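Local coordinates for protein phytase (Debaryomyces castellii, PDB 2GFI) that probably hydrolyses phytate (inositol hexakisphosphate) as a 3-phytase of the histidine acid phosphatase family, releasing phosphate, at residues G8-A16 with V28-F36; T53-V64 with F144-F152. One frame throughout, in Å; residues are numbered along the deposited sequence.

Interaction 1 (G8-A16 with V28-F36); sequences GLLLVGQGA and VEQYNIIRF
The carbonyl oxygen of L9 is gripped by two consecutive residues of 28-36. I33 N donates to L9 O over 2.7 Å in an almost straight bond (177°), and N32 CA sends a weaker C-H...O contact to the same oxygen at 3.4 Å. Two residues further along, L11 N donates in the other direction, to Y31 O, at 2.8 Å and from above the carbonyl plane. Together the two N-H...O bonds make a single beta bridge between L10 and N32, in chains without regular strand.

Side chains extend the contact beyond the bridge. V12, branched at CB, lies over one face of the Y31 ring, with V12 CB 3.7 Å from the ring centroid in a CH-pi contact. Its CG1 continues to V28 CG1, which in turn meets A16 CB at 3.6 Å; a small alanine suits the close approach there. N32 CG is anti to the backbone N (chi1 -164°), which lays the amide alongside L9 CB and lets N32 OD1 take the N-H of I34, an Asx turn that holds the amide in place. L11 CD2 reaches I33 CD1 at 3.6 Å and touches the edge of the F36 ring.

L10 also packs on Q24 of the second subunit and L11 on L4 of the third. Within the chain, L11, I33 and F36 rest on F280 of helix 277-295, in the loop region ahead of strand 59-69.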
ATOM      1  N   GLY A   8       0.603  -9.105   8.810  1.00 21.16           N
ATOM      2  CA  GLY A   8       1.475  -7.964   8.577  1.00 20.16           C
ATOM      3  C   GLY A   8       2.197  -7.512   9.828  1.00 19.28           C
ATOM      4  O   GLY A   8       2.163  -8.177  10.889  1.00 18.69           O
ATOM      5  N   LEU A   9       2.818  -6.352   9.715  1.00 18.15           N
ATOM      6  CA  LEU A   9       3.733  -5.867  10.742  1.00 17.43           C
ATOM      7  C   LEU A   9       3.161  -4.668  11.466  1.00 17.49           C
ATOM      8  O   LEU A   9       3.772  -4.165  12.403  1.00 18.03           O
ATOM      9  CB  LEU A   9       5.082  -5.504  10.114  1.00 16.52           C
ATOM     10  CG  LEU A   9       5.770  -6.648   9.387  1.00 16.73           C
ATOM     11  CD1 LEU A   9       6.975  -6.184   8.576  1.00 15.91           C
ATOM     12  CD2 LEU A   9       6.180  -7.707  10.434  1.00 17.73           C
ATOM     13  N   LEU A  10       1.984  -4.213  11.044  1.00 17.79           N
ATOM     14  CA  LEU A  10       1.455  -2.942  11.539  1.00 18.72           C
ATOM     15  C   LEU A  10       0.474  -3.152  12.686  1.00 18.76           C
ATOM     16  O   LEU A  10      -0.455  -3.942  12.599  1.00 18.95           O
ATOM     17  CB  LEU A  10       0.794  -2.120  10.417  1.00 18.53           C
ATOM     18  CG  LEU A  10       1.698  -1.814   9.225  1.00 20.55           C
ATOM     19  CD1 LEU A  10       0.883  -1.164   8.124  1.00 19.63           C
ATOM     20  CD2 LEU A  10       2.893  -0.943   9.629  1.00 20.44           C
ATOM     21  N   LEU A  11       0.703  -2.398  13.737  1.00 18.80           N
ATOM     22  CA  LEU A  11      -0.129  -2.372  14.925  1.00 19.91           C
ATOM     23  C   LEU A  11      -1.211  -1.297  14.785  1.00 20.09           C
ATOM     24  O   LEU A  11      -1.405  -0.449  15.677  1.00 21.05           O
ATOM     25  CB  LEU A  11       0.779  -2.064  16.112  1.00 19.15           C
ATOM     26  CG  LEU A  11       1.372  -3.196  16.973  1.00 19.17           C
ATOM     27  CD1 LEU A  11       1.078  -4.605  16.561  1.00 17.54           C
ATOM     28  CD2 LEU A  11       2.850  -2.957  17.367  1.00 15.42           C
ATOM     29  N   VAL A  12      -1.890  -1.319  13.649  1.00 19.35           N
ATOM     30  CA  VAL A  12      -2.983  -0.397  13.356  1.00 18.96           C
ATOM     31  C   VAL A  12      -3.803  -1.053  12.261  1.00 20.03           C
ATOM     32  O   VAL A  12      -3.243  -1.781  11.409  1.00 21.79           O
ATOM     33  CB  VAL A  12      -2.453   0.968  12.866  1.00 18.95           C
ATOM     34  CG1 VAL A  12      -1.835   0.844  11.411  1.00 17.92           C
ATOM     35  CG2 VAL A  12      -3.540   2.077  12.969  1.00 15.92           C
ATOM     36  N   GLY A  13      -5.109  -0.817  12.251  1.00 20.03           N
ATOM     37  CA  GLY A  13      -5.917  -1.302  11.145  1.00 19.25           C
ATOM     38  C   GLY A  13      -6.297  -0.192  10.182  1.00 19.95           C
ATOM     39  O   GLY A  13      -5.634   0.858  10.108  1.00 19.82           O
ATOM     40  N   GLN A  14      -7.406  -0.407   9.468  1.00 19.35           N
ATOM     41  CA  GLN A  14      -7.786   0.437   8.364  1.00 18.24           C
ATOM     42  C   GLN A  14      -8.339   1.784   8.803  1.00 18.23           C
ATOM     43  O   GLN A  14      -8.437   2.710   7.984  1.00 18.42           O
ATOM     44  CB  GLN A  14      -8.776  -0.300   7.474  1.00 18.22           C
ATOM     45  CG  GLN A  14      -8.266  -1.639   6.999  1.00 16.18           C
ATOM     46  CD  GLN A  14      -6.900  -1.517   6.383  1.00 16.47           C
ATOM     47  OE1 GLN A  14      -5.927  -2.149   6.864  1.00 19.30           O
ATOM     48  NE2 GLN A  14      -6.793  -0.702   5.334  1.00 11.12           N
ATOM     49  N   GLY A  15      -8.678   1.900  10.084  1.00 17.55           N
ATOM     50  CA  GLY A  15      -9.163   3.148  10.655  1.00 17.35           C
ATOM     51  C   GLY A  15      -8.235   4.327  10.445  1.00 17.31           C
ATOM     52  O   GLY A  15      -8.646   5.499  10.579  1.00 17.45           O
ATOM     53  N   ALA A  16      -6.974   4.031  10.138  1.00 17.20           N
ATOM     54  CA  ALA A  16      -5.992   5.058   9.882  1.00 17.64           C
ATOM     55  C   ALA A  16      -6.334   5.873   8.614  1.00 17.42           C
ATOM     56  O   ALA A  16      -5.876   7.019   8.468  1.00 17.85           O
ATOM     57  CB  ALA A  16      -4.580   4.406   9.736  1.00 18.38           C
ATOM     58  N   VAL A  28       1.212   5.369   8.935  1.00 17.02           N
ATOM     59  CA  VAL A  28       1.011   4.060   9.550  1.00 16.60           C
ATOM     60  C   VAL A  28       2.332   3.415   9.924  1.00 17.00           C
ATOM     61  O   VAL A  28       2.347   2.521  10.744  1.00 17.65           O
ATOM     62  CB  VAL A  28       0.168   3.123   8.662  1.00 16.66           C
ATOM     63  CG1 VAL A  28      -1.270   3.645   8.574  1.00 14.30           C
ATOM     64  CG2 VAL A  28       0.792   2.949   7.263  1.00 15.35           C
ATOM     65  N   GLU A  29       3.440   3.914   9.369  1.00 16.98           N
ATOM     66  CA  GLU A  29       4.784   3.341   9.637  1.00 16.82           C
ATOM     67  C   GLU A  29       5.199   3.413  11.095  1.00 16.99           C
ATOM     68  O   GLU A  29       5.973   2.580  11.546  1.00 17.69           O
ATOM     69  CB  GLU A  29       5.851   3.985   8.742  1.00 15.74           C
ATOM     70  CG  GLU A  29       5.697   3.524   7.309  1.00 17.46           C
ATOM     71  CD  GLU A  29       6.558   4.295   6.326  1.00 19.22           C
ATOM     72  OE1 GLU A  29       7.411   5.113   6.769  1.00 23.27           O
ATOM     73  OE2 GLU A  29       6.386   4.065   5.105  1.00 20.06           O
ATOM     74  N   GLN A  30       4.690   4.403  11.826  1.00 16.52           N
ATOM     75  CA  GLN A  30       4.937   4.502  13.272  1.00 16.83           C
ATOM     76  C   GLN A  30       4.479   3.210  13.982  1.00 16.76           C
ATOM     77  O   GLN A  30       4.925   2.912  15.081  1.00 16.95           O
ATOM     78  CB  GLN A  30       4.180   5.701  13.856  1.00 15.79           C
ATOM     79  CG  GLN A  30       2.720   5.664  13.459  1.00 18.32           C
ATOM     80  CD  GLN A  30       1.857   6.751  14.040  1.00 20.50           C
ATOM     81  OE1 GLN A  30       1.142   7.447  13.285  1.00 26.12           O
ATOM     82  NE2 GLN A  30       1.885   6.906  15.342  1.00 17.26           N
ATOM     83  N   TYR A  31       3.588   2.453  13.350  1.00 16.31           N
ATOM     84  CA  TYR A  31       2.926   1.337  14.024  1.00 17.23           C
ATOM     85  C   TYR A  31       3.598  -0.002  13.741  1.00 17.30           C
ATOM     86  O   TYR A  31       3.116  -1.035  14.153  1.00 17.74           O
ATOM     87  CB  TYR A  31       1.465   1.251  13.593  1.00 16.69           C
ATOM     88  CG  TYR A  31       0.615   2.398  14.046  1.00 17.37           C
ATOM     89  CD1 TYR A  31       0.343   2.604  15.392  1.00 17.14           C
ATOM     90  CD2 TYR A  31       0.042   3.279  13.109  1.00 19.17           C
ATOM     91  CE1 TYR A  31      -0.479   3.654  15.800  1.00 17.85           C
ATOM     92  CE2 TYR A  31      -0.784   4.303  13.493  1.00 17.56           C
ATOM     93  CZ  TYR A  31      -1.042   4.477  14.836  1.00 17.77           C
ATOM     94  OH  TYR A  31      -1.846   5.506  15.210  1.00 20.49           O
ATOM     95  N   ASN A  32       4.684   0.017  13.006  1.00 16.98           N
ATOM     96  CA  ASN A  32       5.345  -1.196  12.680  1.00 17.74           C
ATOM     97  C   ASN A  32       5.960  -1.853  13.933  1.00 18.09           C
ATOM     98  O   ASN A  32       6.772  -1.226  14.621  1.00 18.49           O
ATOM     99  CB  ASN A  32       6.386  -0.958  11.570  1.00 17.48           C
ATOM    100  CG  ASN A  32       6.822  -2.248  10.924  1.00 17.37           C
ATOM    101  OD1 ASN A  32       7.308  -3.146  11.612  1.00 18.71           O
ATOM    102  ND2 ASN A  32       6.629  -2.372   9.609  1.00 13.45           N
ATOM    103  N   ILE A  33       5.552  -3.104  14.186  1.00 17.63           N
ATOM    104  CA  ILE A  33       5.927  -3.931  15.341  1.00 17.44           C
ATOM    105  C   ILE A  33       7.468  -4.015  15.455  1.00 17.41           C
ATOM    106  O   ILE A  33       8.036  -3.917  16.552  1.00 17.23           O
ATOM    107  CB  ILE A  33       5.197  -5.347  15.187  1.00 17.76           C
ATOM    108  CG1 ILE A  33       5.176  -6.237  16.453  1.00 19.62           C
ATOM    109  CG2 ILE A  33       5.769  -6.168  14.089  1.00 16.32           C
ATOM    110  CD1 ILE A  33       5.402  -5.494  17.680  1.00 24.15           C
ATOM    111  N   ILE A  34       8.148  -4.168  14.312  1.00 16.43           N
ATOM    112  CA  ILE A  34       9.592  -4.205  14.297  1.00 16.03           C
ATOM    113  C   ILE A  34      10.224  -3.057  15.081  1.00 17.23           C
ATOM    114  O   ILE A  34      11.233  -3.268  15.777  1.00 17.02           O
ATOM    115  CB  ILE A  34      10.133  -4.241  12.866  1.00 15.52           C
ATOM    116  CG1 ILE A  34       9.611  -5.478  12.154  1.00 13.88           C
ATOM    117  CG2 ILE A  34      11.661  -4.245  12.873  1.00 14.25           C
ATOM    118  CD1 ILE A  34       9.987  -5.554  10.700  1.00 14.52           C
ATOM    119  N   ARG A  35       9.642  -1.864  14.989  1.00 18.00           N
ATOM    120  CA  ARG A  35      10.276  -0.706  15.581  1.00 19.86           C
ATOM    121  C   ARG A  35      10.241  -0.773  17.106  1.00 20.08           C
ATOM    122  O   ARG A  35      10.955  -0.022  17.755  1.00 20.28           O
ATOM    123  CB  ARG A  35       9.738   0.644  15.006  1.00 19.97           C
ATOM    124  CG  ARG A  35      10.176   0.853  13.533  1.00 21.79           C
ATOM    125  CD  ARG A  35      10.751   2.246  13.102  1.00 20.10           C
ATOM    126  NE  ARG A  35      10.898   2.333  11.623  1.00 20.05           N
ATOM    127  CZ  ARG A  35       9.818   2.290  10.793  1.00 23.56           C
ATOM    128  NH1 ARG A  35       8.583   2.168  11.329  1.00 21.23           N
ATOM    129  NH2 ARG A  35       9.937   2.369   9.457  1.00 19.76           N
ATOM    130  N   PHE A  36       9.442  -1.696  17.658  1.00 20.47           N
ATOM    131  CA  PHE A  36       9.318  -1.835  19.113  1.00 20.43           C
ATOM    132  C   PHE A  36      10.002  -3.061  19.656  1.00 21.03           C
ATOM    133  O   PHE A  36       9.968  -3.302  20.885  1.00 20.34           O
ATOM    134  CB  PHE A  36       7.853  -1.815  19.542  1.00 20.73           C
ATOM    135  CG  PHE A  36       7.115  -0.648  18.994  1.00 19.98           C
ATOM    136  CD1 PHE A  36       7.562   0.640  19.256  1.00 18.06           C
ATOM    137  CD2 PHE A  36       6.034  -0.833  18.153  1.00 21.62           C
ATOM    138  CE1 PHE A  36       6.931   1.730  18.707  1.00 20.89           C
ATOM    139  CE2 PHE A  36       5.380   0.272  17.604  1.00 22.70           C
ATOM    140  CZ  PHE A  36       5.837   1.546  17.869  1.00 21.82           C
TER

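Interaction 2 (T53-V64 with F144-F152); sequences TDIPDQCTLEQV and FRTKYGELF
The Y148 ring is sandwiched between aliphatic groups: V64 CG2 sits over the centre of one face, 3.6 Å from the ring centroid and 14° off its normal, in a CH-pi contact, while K147 CG lies over the opposite face. L61 CD2 meets the ring at its edge, in plane. V64 CG1 stands between the backbone N and the carbonyl carbon (chi1 63°) and reaches F144 CZ at 3.6 Å. The F144 ring in turn carries Y148 CD2 over the centre of one face and meets F175 edge-to-face, so a valine, whose two methyls diverge from CB, serves both aromatic rings.

L151 fits against the strand backbone as well as its side chains: L151 CD2 lies 3.9 Å from L61 CB, and L151 CD1 lies 3.5 Å from Q63 CA. At the more open margin, E150 OE2 accepts a hydrogen bond from each of two waters; one water also donates to L61 O and the other accepts from L61 N, so a carboxylate reaches the strand backbone through solvent. The extended K147 chain carries its ammonium to a salt bridge with E378, whose OE2 also bonds Y148 OH; its modelled approach to T53 O is too short to be taken at face value.

Strand 59-69 carries a classic beta bulge here, E62 and Q63 together pairing with the single residue K379 of strand 374-382. Its packing against the end of helix 133-148 and the 3-10 segment 149-151 that follows fits the alpha/beta domain of histidine acid phosphatases, in which the strand runs up to the predicted nucleophile H70.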
ATOM      1  N   THR A  53      17.980   8.916  -1.811  1.00 23.57           N
ATOM      2  CA  THR A  53      19.161   8.113  -1.479  1.00 22.54           C
ATOM      3  C   THR A  53      19.983   7.939  -2.728  1.00 23.02           C
ATOM      4  O   THR A  53      21.134   7.527  -2.629  1.00 22.25           O
ATOM      5  CB  THR A  53      18.803   6.743  -0.897  1.00 22.66           C
ATOM      6  OG1 THR A  53      17.884   6.067  -1.773  1.00 20.50           O
ATOM      7  CG2 THR A  53      18.063   6.902   0.419  1.00 21.99           C
ATOM      8  N   ASP A  54      19.370   8.228  -3.888  1.00 22.93           N
ATOM      9  CA  ASP A  54      20.086   8.364  -5.156  1.00 24.47           C
ATOM     10  C   ASP A  54      21.330   9.225  -5.031  1.00 23.82           C
ATOM     11  O   ASP A  54      21.345  10.214  -4.298  1.00 22.92           O
ATOM     12  CB  ASP A  54      19.239   9.117  -6.168  1.00 25.84           C
ATOM     13  CG  ASP A  54      18.066   8.326  -6.678  1.00 30.14           C
ATOM     14  OD1 ASP A  54      17.587   7.395  -6.011  1.00 36.44           O
ATOM     15  OD2 ASP A  54      17.546   8.604  -7.767  1.00 36.55           O
ATOM     16  N   ILE A  55      22.358   8.899  -5.812  1.00 23.85           N
ATOM     17  CA  ILE A  55      23.488   9.832  -5.918  1.00 23.33           C
ATOM     18  C   ILE A  55      22.969  11.061  -6.616  1.00 23.62           C
ATOM     19  O   ILE A  55      22.280  10.933  -7.624  1.00 22.74           O
ATOM     20  CB  ILE A  55      24.668   9.189  -6.647  1.00 23.06           C
ATOM     21  CG1 ILE A  55      24.943   7.819  -6.000  1.00 21.80           C
ATOM     22  CG2 ILE A  55      25.956  10.135  -6.578  1.00 21.59           C
ATOM     23  CD1 ILE A  55      25.240   7.905  -4.441  1.00 23.08           C
ATOM     24  N   PRO A  56      23.233  12.250  -6.065  1.00 24.65           N
ATOM     25  CA  PRO A  56      22.713  13.454  -6.660  1.00 26.42           C
ATOM     26  C   PRO A  56      23.182  13.592  -8.100  1.00 28.49           C
ATOM     27  O   PRO A  56      24.298  13.210  -8.423  1.00 27.36           O
ATOM     28  CB  PRO A  56      23.315  14.559  -5.773  1.00 26.50           C
ATOM     29  CG  PRO A  56      23.551  13.873  -4.489  1.00 25.32           C
ATOM     30  CD  PRO A  56      24.025  12.548  -4.860  1.00 24.04           C
ATOM     31  N   ASP A  57      22.308  14.123  -8.946  1.00 31.78           N
ATOM     32  CA  ASP A  57      22.671  14.578 -10.290  1.00 35.21           C
ATOM     33  C   ASP A  57      23.926  15.425 -10.300  1.00 35.20           C
ATOM     34  O   ASP A  57      24.097  16.295  -9.439  1.00 34.97           O
ATOM     35  CB  ASP A  57      21.508  15.384 -10.896  1.00 36.48           C
ATOM     36  CG  ASP A  57      20.258  14.544 -11.080  1.00 40.44           C
ATOM     37  OD1 ASP A  57      20.344  13.282 -10.968  1.00 43.47           O
ATOM     38  OD2 ASP A  57      19.130  15.062 -11.330  1.00 47.17           O
ATOM     39  N   GLN A  58      24.794  15.169 -11.276  1.00 36.38           N
ATOM     40  CA  GLN A  58      26.085  15.881 -11.389  1.00 37.99           C
ATOM     41  C   GLN A  58      27.076  15.400 -10.333  1.00 37.14           C
ATOM     42  O   GLN A  58      28.081  16.065 -10.077  1.00 38.67           O
ATOM     43  CB  GLN A  58      25.933  17.428 -11.256  1.00 39.67           C
ATOM     44  CG  GLN A  58      24.769  18.099 -12.052  1.00 45.02           C
ATOM     45  CD  GLN A  58      24.962  18.033 -13.558  1.00 46.25           C
ATOM     46  OE1 GLN A  58      24.295  17.230 -14.250  1.00 55.29           O
ATOM     47  NE2 GLN A  58      25.883  18.875 -14.083  1.00 56.41           N
ATOM     48  N   CYS A  59      26.786  14.279  -9.681  1.00 35.50           N
ATOM     49  CA  CYS A  59      27.721  13.705  -8.716  1.00 33.70           C
ATOM     50  C   CYS A  59      28.116  12.355  -9.203  1.00 32.44           C
ATOM     51  O   CYS A  59      27.317  11.644  -9.803  1.00 32.33           O
ATOM     52  CB  CYS A  59      27.154  13.614  -7.300  1.00 33.14           C
ATOM     53  SG  CYS A  59      26.944  15.225  -6.550  1.00 33.96           S
ATOM     54  N   THR A  60      29.374  12.030  -8.967  1.00 30.96           N
ATOM     55  CA  THR A  60      29.929  10.787  -9.420  1.00 30.47           C
ATOM     56  C   THR A  60      30.442  10.038  -8.217  1.00 28.83           C
ATOM     57  O   THR A  60      31.205  10.588  -7.404  1.00 28.09           O
ATOM     58  CB  THR A  60      31.038  11.047 -10.459  1.00 31.11           C
ATOM     59  OG1 THR A  60      30.444  11.742 -11.568  1.00 32.72           O
ATOM     60  CG2 THR A  60      31.500   9.714 -11.101  1.00 32.38           C
ATOM     61  N   LEU A  61      29.957   8.803  -8.094  1.00 27.23           N
ATOM     62  CA  LEU A  61      30.400   7.882  -7.063  1.00 26.36           C
ATOM     63  C   LEU A  61      31.913   7.705  -7.082  1.00 26.25           C
ATOM     64  O   LEU A  61      32.497   7.416  -8.126  1.00 25.30           O
ATOM     65  CB  LEU A  61      29.732   6.503  -7.253  1.00 25.36           C
ATOM     66  CG  LEU A  61      28.515   6.233  -6.388  1.00 24.19           C
ATOM     67  CD1 LEU A  61      27.926   4.938  -6.802  1.00 22.04           C
ATOM     68  CD2 LEU A  61      28.879   6.242  -4.901  1.00 24.02           C
ATOM     69  N   GLU A  62      32.520   7.818  -5.911  1.00 27.05           N
ATOM     70  CA  GLU A  62      33.951   7.570  -5.766  1.00 28.64           C
ATOM     71  C   GLU A  62      34.239   6.371  -4.890  1.00 28.50           C
ATOM     72  O   GLU A  62      35.162   5.622  -5.174  1.00 29.42           O
ATOM     73  CB  GLU A  62      34.653   8.790  -5.196  1.00 29.24           C
ATOM     74  CG  GLU A  62      34.734   9.949  -6.167  1.00 31.89           C
ATOM     75  CD  GLU A  62      35.379  11.137  -5.504  1.00 34.67           C
ATOM     76  OE1 GLU A  62      34.847  11.594  -4.493  1.00 35.58           O
ATOM     77  OE2 GLU A  62      36.437  11.594  -5.975  1.00 40.77           O
ATOM     78  N   GLN A  63      33.436   6.180  -3.842  1.00 27.76           N
ATOM     79  CA  GLN A  63      33.659   5.106  -2.882  1.00 26.88           C
ATOM     80  C   GLN A  63      32.381   4.800  -2.088  1.00 26.62           C
ATOM     81  O   GLN A  63      31.535   5.671  -1.889  1.00 27.19           O
ATOM     82  CB  GLN A  63      34.794   5.507  -1.942  1.00 27.28           C
ATOM     83  CG  GLN A  63      35.323   4.412  -1.016  1.00 27.04           C
ATOM     84  CD  GLN A  63      36.337   4.954  -0.058  1.00 28.40           C
ATOM     85  OE1 GLN A  63      37.204   5.763  -0.453  1.00 32.68           O
ATOM     86  NE2 GLN A  63      36.233   4.568   1.200  1.00 25.61           N
ATOM     87  N   VAL A  64      32.245   3.562  -1.634  1.00 25.71           N
ATOM     88  CA  VAL A  64      31.199   3.216  -0.694  1.00 24.81           C
ATOM     89  C   VAL A  64      31.761   2.268   0.347  1.00 24.89           C
ATOM     90  O   VAL A  64      32.536   1.382   0.020  1.00 25.10           O
ATOM     91  CB  VAL A  64      29.950   2.607  -1.416  1.00 24.77           C
ATOM     92  CG1 VAL A  64      30.312   1.267  -2.121  1.00 21.46           C
ATOM     93  CG2 VAL A  64      28.743   2.514  -0.473  1.00 23.13           C
ATOM     94  N   PHE A 144      22.726  -3.540  -3.691  1.00 20.22           N
ATOM     95  CA  PHE A 144      23.942  -2.819  -3.483  1.00 20.25           C
ATOM     96  C   PHE A 144      24.746  -2.832  -4.785  1.00 20.64           C
ATOM     97  O   PHE A 144      25.285  -1.818  -5.171  1.00 21.11           O
ATOM     98  CB  PHE A 144      24.718  -3.446  -2.325  1.00 19.27           C
ATOM     99  CG  PHE A 144      25.846  -2.585  -1.802  1.00 19.75           C
ATOM    100  CD1 PHE A 144      25.652  -1.754  -0.684  1.00 18.33           C
ATOM    101  CD2 PHE A 144      27.130  -2.632  -2.391  1.00 19.75           C
ATOM    102  CE1 PHE A 144      26.703  -0.990  -0.161  1.00 14.59           C
ATOM    103  CE2 PHE A 144      28.173  -1.887  -1.862  1.00 16.96           C
ATOM    104  CZ  PHE A 144      27.954  -1.068  -0.755  1.00 17.44           C
ATOM    105  N   ARG A 145      24.835  -3.974  -5.462  1.00 21.80           N
ATOM    106  CA  ARG A 145      25.481  -4.002  -6.758  1.00 22.19           C
ATOM    107  C   ARG A 145      24.774  -3.067  -7.710  1.00 22.43           C
ATOM    108  O   ARG A 145      25.428  -2.307  -8.406  1.00 22.07           O
ATOM    109  CB  ARG A 145      25.546  -5.402  -7.367  1.00 22.50           C
ATOM    110  CG  ARG A 145      26.042  -5.377  -8.830  1.00 24.00           C
ATOM    111  CD  ARG A 145      27.503  -4.904  -9.081  1.00 25.17           C
ATOM    112  NE  ARG A 145      28.225  -6.118  -8.986  1.00 29.68           N
ATOM    113  CZ  ARG A 145      28.795  -6.807  -9.936  1.00 26.39           C
ATOM    114  NH1 ARG A 145      28.957  -6.371 -11.176  1.00 28.81           N
ATOM    115  NH2 ARG A 145      29.263  -7.962  -9.567  1.00 26.75           N
ATOM    116  N   THR A 146      23.443  -3.128  -7.747  1.00 23.31           N
ATOM    117  CA  THR A 146      22.673  -2.245  -8.634  1.00 24.59           C
ATOM    118  C   THR A 146      23.012  -0.772  -8.416  1.00 24.45           C
ATOM    119  O   THR A 146      23.201  -0.070  -9.364  1.00 26.29           O
ATOM    120  CB  THR A 146      21.156  -2.455  -8.493  1.00 24.49           C
ATOM    121  OG1 THR A 146      20.809  -3.745  -8.965  1.00 24.90           O
ATOM    122  CG2 THR A 146      20.426  -1.568  -9.479  1.00 25.68           C
ATOM    123  N   LYS A 147      23.112  -0.329  -7.164  1.00 24.08           N
ATOM    124  CA  LYS A 147      23.438   1.049  -6.841  1.00 23.12           C
ATOM    125  C   LYS A 147      24.903   1.442  -7.045  1.00 22.50           C
ATOM    126  O   LYS A 147      25.204   2.522  -7.594  1.00 21.39           O
ATOM    127  CB  LYS A 147      23.036   1.373  -5.394  1.00 23.10           C
ATOM    128  CG  LYS A 147      23.051   2.882  -5.155  1.00 22.31           C
ATOM    129  CD  LYS A 147      22.465   3.323  -3.827  1.00 24.59           C
ATOM    130  CE  LYS A 147      22.619   4.842  -3.640  1.00 25.60           C
ATOM    131  NZ  LYS A 147      22.161   5.287  -2.272  1.00 28.59           N
ATOM    132  N   TYR A 148      25.800   0.586  -6.558  1.00 21.76           N
ATOM    133  CA  TYR A 148      27.208   0.957  -6.395  1.00 21.75           C
ATOM    134  C   TYR A 148      28.171   0.276  -7.339  1.00 22.36           C
ATOM    135  O   TYR A 148      29.341   0.597  -7.338  1.00 21.97           O
ATOM    136  CB  TYR A 148      27.675   0.705  -4.966  1.00 19.97           C
ATOM    137  CG  TYR A 148      26.916   1.513  -3.939  1.00 19.45           C
ATOM    138  CD1 TYR A 148      27.123   2.888  -3.813  1.00 19.99           C
ATOM    139  CD2 TYR A 148      25.987   0.897  -3.081  1.00 17.77           C
ATOM    140  CE1 TYR A 148      26.419   3.627  -2.859  1.00 20.65           C
ATOM    141  CE2 TYR A 148      25.306   1.613  -2.126  1.00 18.54           C
ATOM    142  CZ  TYR A 148      25.508   2.979  -2.021  1.00 20.65           C
ATOM    143  OH  TYR A 148      24.812   3.703  -1.071  1.00 20.86           O
ATOM    144  N   GLY A 149      27.664  -0.662  -8.126  1.00 23.81           N
ATOM    145  CA  GLY A 149      28.479  -1.516  -8.971  1.00 25.87           C
ATOM    146  C   GLY A 149      29.322  -0.823 -10.044  1.00 27.26           C
ATOM    147  O   GLY A 149      30.268  -1.426 -10.538  1.00 28.12           O
ATOM    148  N   GLU A 150      28.995   0.415 -10.419  1.00 27.96           N
ATOM    149  CA  GLU A 150      29.850   1.165 -11.346  1.00 29.06           C
ATOM    150  C   GLU A 150      31.240   1.333 -10.728  1.00 29.00           C
ATOM    151  O   GLU A 150      32.220   1.547 -11.448  1.00 29.64           O
ATOM    152  CB  GLU A 150      29.275   2.550 -11.653  1.00 29.28           C
ATOM    153  CG  GLU A 150      29.411   3.541 -10.503  1.00 30.95           C
ATOM    154  CD  GLU A 150      28.494   4.735 -10.677  1.00 33.39           C
ATOM    155  OE1 GLU A 150      27.258   4.550 -10.748  1.00 33.06           O
ATOM    156  OE2 GLU A 150      29.015   5.862 -10.777  1.00 34.51           O
ATOM    157  N   LEU A 151      31.306   1.246  -9.396  1.00 28.29           N
ATOM    158  CA  LEU A 151      32.546   1.390  -8.635  1.00 27.92           C
ATOM    159  C   LEU A 151      33.323   0.078  -8.613  1.00 28.41           C
ATOM    160  O   LEU A 151      34.453   0.038  -8.144  1.00 28.84           O
ATOM    161  CB  LEU A 151      32.246   1.780  -7.188  1.00 27.46           C
ATOM    162  CG  LEU A 151      31.908   3.221  -6.814  1.00 28.12           C
ATOM    163  CD1 LEU A 151      31.854   3.338  -5.288  1.00 25.96           C
ATOM    164  CD2 LEU A 151      32.883   4.217  -7.408  1.00 27.65           C
ATOM    165  N   PHE A 152      32.711  -0.996  -9.082  1.00 28.65           N
ATOM    166  CA  PHE A 152      33.348  -2.290  -9.023  1.00 29.85           C
ATOM    167  C   PHE A 152      34.006  -2.565 -10.368  1.00 31.12           C
ATOM    168  O   PHE A 152      33.356  -2.464 -11.419  1.00 31.54           O
ATOM    169  CB  PHE A 152      32.329  -3.378  -8.695  1.00 28.84           C
ATOM    170  CG  PHE A 152      32.920  -4.791  -8.606  1.00 28.67           C
ATOM    171  CD1 PHE A 152      33.892  -5.112  -7.661  1.00 27.75           C
ATOM    172  CD2 PHE A 152      32.443  -5.803  -9.428  1.00 27.42           C
ATOM    173  CE1 PHE A 152      34.400  -6.401  -7.578  1.00 28.66           C
ATOM    174  CE2 PHE A 152      32.939  -7.095  -9.338  1.00 27.56           C
ATOM    175  CZ  PHE A 152      33.914  -7.396  -8.425  1.00 27.49           C
TER
HETATM  176  O   HOH W   1      31.645   6.415 -10.260  1.00 32.46           O
HETATM  177  O   HOH W   2      27.944   8.045  -9.926  1.00 34.78           O

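Overall arrangement
From the N terminus, interaction 1 comes first: 8-16 and 28-36 close a short loop of eleven intervening residues, without helix or strand, ahead of the first strand of the sheet. Only after it is complete does interaction 2 open, at 53-64, and it closes far later, at 144-152, across 79 residues that include helix 77-91. The two are therefore in series, neither nested nor crossed. The centres of interaction 1 and interaction 2 lie about 32 Å apart, and the two do not touch. Interaction 1 joins parts of the N-terminal segment beside helix 277-295 and other subunits; interaction 2 ties strand 59-69 to helix 133-148 in the alpha/beta domain.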